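Local coordinates for protein protease VII (Escherichia coli, PDB 1I78) that acts as an outer membrane endopeptidase of the omptin family, a beta-barrel protein that cleaves peptide bonds, at residues Gly129-Tyr134 against Thr197-Gly202. The protein carries 3 engineered substitutions. Sequence-based numbering, arbitrary orientation.
Sequences GLMAGY and TFKYSG
Met131 meets Thr197 and Lys199 inside the beta barrel of this omptin. The two segments lie on strands 126-149 and 192-213, which are not neighbours in the barrel wall. Strand 169-189 runs between them and pairs antiparallel with both. Met131 and Lys199 are the nearest residues of the two backbones, with CA atoms 8.2 Å apart. No hydrogen bond joins the segments. The contact is made by side chains that meet across the middle strand.

Met131 is the residue most covered by the other segment, and it points toward it. Its CG sits beside the backbone N, and the chain runs straight on to SD through an extended chi2 of 179°. It then bends at chi3, 76°, which turns CE aside toward the lysine. Met131 SD lies 4.0 Å from Thr197 CG2, a van der Waals contact in which the two side chains cross at about a right angle. The threonine offers its methyl because CG2 is anti to the backbone N. OG1 sits beside the backbone N, chi1 -63°, and is hydrogen-bonded to Thr184 OG1 on the strand between. The apolar and polar branches of Thr197 thus serve different partners.

Lys199 is fully extended beyond chi1, and this carries its end nearer to strand 126-149. Its aliphatic part meets the methionine, while NZ forms a salt bridge with Asp113 OD1 on strand 97-119. The salt bridge thus links strand 192-213 to strand 97-119, across strands 169-189 and 126-149. Met131 is buried and also touches Tyr180 and Thr184 on one neighbouring strand and Asn115 and Lys117 on the other. The second touch across the two segments is between methyl and methylene, with Met131 CE 4.2 Å from Lys199 CE.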
loop_
_atom_site.group_PDB
_atom_site.type_symbol
_atom_site.label_atom_id
_atom_site.label_comp_id
_atom_site.label_asym_id
_atom_site.label_seq_id
_atom_site.Cartn_x
_atom_site.Cartn_y
_atom_site.Cartn_z
ATOM N N GLY A 129 -18.458 -15.102 -6.374
ATOM C CA GLY A 129 -18.647 -15.095 -4.937
ATOM C C GLY A 129 -18.429 -13.778 -4.212
ATOM O O GLY A 129 -17.624 -12.940 -4.627
ATOM N N LEU A 130 -19.165 -13.595 -3.119
ATOM C CA LEU A 130 -19.026 -12.407 -2.287
ATOM C C LEU A 130 -17.822 -12.671 -1.394
ATOM O O LEU A 130 -17.487 -13.832 -1.126
ATOM C CB LEU A 130 -20.258 -12.214 -1.410
ATOM C CG LEU A 130 -21.573 -11.980 -2.145
ATOM C CD1 LEU A 130 -22.737 -12.080 -1.146
ATOM C CD2 LEU A 130 -21.541 -10.618 -2.826
ATOM N N MET A 131 -17.166 -11.605 -0.948
ATOM C CA MET A 131 -16.021 -11.749 -0.070
ATOM C C MET A 131 -16.149 -10.838 1.150
ATOM O O MET A 131 -16.831 -9.814 1.116
ATOM C CB MET A 131 -14.723 -11.384 -0.788
ATOM C CG MET A 131 -14.340 -12.219 -1.984
ATOM S SD MET A 131 -12.773 -11.576 -2.681
ATOM C CE MET A 131 -11.583 -12.196 -1.489
ATOM N N ALA A 132 -15.470 -11.229 2.223
ATOM C CA ALA A 132 -15.424 -10.460 3.456
ATOM C C ALA A 132 -14.082 -10.855 4.042
ATOM O O ALA A 132 -13.788 -12.054 4.176
ATOM C CB ALA A 132 -16.558 -10.857 4.389
ATOM N N GLY A 133 -13.252 -9.869 4.363
ATOM C CA GLY A 133 -11.950 -10.199 4.900
ATOM C C GLY A 133 -11.218 -9.070 5.587
ATOM O O GLY A 133 -11.745 -7.971 5.775
ATOM N N TYR A 134 -9.980 -9.361 5.956
ATOM C CA TYR A 134 -9.126 -8.421 6.649
ATOM C C TYR A 134 -7.716 -8.487 6.055
ATOM O O TYR A 134 -7.186 -9.574 5.819
ATOM C CB TYR A 134 -9.085 -8.802 8.132
ATOM C CG TYR A 134 -8.166 -7.942 8.959
ATOM C CD1 TYR A 134 -8.533 -6.644 9.310
ATOM C CD2 TYR A 134 -6.923 -8.415 9.374
ATOM C CE1 TYR A 134 -7.692 -5.831 10.054
ATOM C CE2 TYR A 134 -6.065 -7.609 10.121
ATOM C CZ TYR A 134 -6.464 -6.310 10.456
ATOM O OH TYR A 134 -5.634 -5.481 11.176
ATOM N N THR A 197 -11.237 -9.786 -9.476
ATOM C CA THR A 197 -11.539 -9.581 -8.079
ATOM C C THR A 197 -11.612 -8.098 -7.773
ATOM O O THR A 197 -10.767 -7.316 -8.213
ATOM C CB THR A 197 -10.473 -10.200 -7.184
ATOM O OG1 THR A 197 -10.456 -11.619 -7.370
ATOM C CG2 THR A 197 -10.770 -9.891 -5.729
ATOM N N PHE A 198 -12.629 -7.722 -7.008
ATOM C CA PHE A 198 -12.820 -6.339 -6.606
ATOM C C PHE A 198 -12.969 -6.215 -5.100
ATOM O O PHE A 198 -13.706 -6.973 -4.492
ATOM C CB PHE A 198 -14.050 -5.773 -7.292
ATOM C CG PHE A 198 -13.938 -5.749 -8.786
ATOM C CD1 PHE A 198 -14.004 -6.935 -9.520
ATOM C CD2 PHE A 198 -13.735 -4.543 -9.465
ATOM C CE1 PHE A 198 -13.870 -6.924 -10.913
ATOM C CE2 PHE A 198 -13.599 -4.518 -10.858
ATOM C CZ PHE A 198 -13.668 -5.716 -11.582
ATOM N N LYS A 199 -12.256 -5.271 -4.495
ATOM C CA LYS A 199 -12.363 -5.064 -3.058
ATOM C C LYS A 199 -12.658 -3.616 -2.755
ATOM O O LYS A 199 -12.244 -2.729 -3.487
ATOM C CB LYS A 199 -11.077 -5.458 -2.325
ATOM C CG LYS A 199 -10.790 -6.907 -2.389
ATOM C CD LYS A 199 -9.465 -7.260 -1.748
ATOM C CE LYS A 199 -9.171 -8.756 -1.966
ATOM N NZ LYS A 199 -7.917 -9.202 -1.310
ATOM N N TYR A 200 -13.368 -3.404 -1.650
ATOM C CA TYR A 200 -13.736 -2.090 -1.171
ATOM C C TYR A 200 -13.689 -2.043 0.348
ATOM O O TYR A 200 -13.991 -3.031 1.022
ATOM C CB TYR A 200 -15.151 -1.727 -1.591
ATOM C CG TYR A 200 -15.634 -0.462 -0.906
ATOM C CD1 TYR A 200 -15.126 0.786 -1.278
ATOM C CD2 TYR A 200 -16.561 -0.515 0.149
ATOM C CE1 TYR A 200 -15.521 1.950 -0.625
ATOM C CE2 TYR A 200 -16.962 0.649 0.815
ATOM C CZ TYR A 200 -16.431 1.874 0.420
ATOM O OH TYR A 200 -16.765 3.026 1.081
ATOM N N SER A 201 -13.329 -0.882 0.883
ATOM C CA SER A 201 -13.289 -0.696 2.319
ATOM C C SER A 201 -13.508 0.756 2.696
ATOM O O SER A 201 -13.052 1.675 2.008
ATOM C CB SER A 201 -11.959 -1.163 2.899
ATOM O OG SER A 201 -11.945 -0.941 4.301
ATOM N N GLY A 202 -14.222 0.966 3.794
ATOM C CA GLY A 202 -14.452 2.322 4.257
ATOM C C GLY A 202 -14.008 2.367 5.698
ATOM O O GLY A 202 -14.213 3.346 6.407
#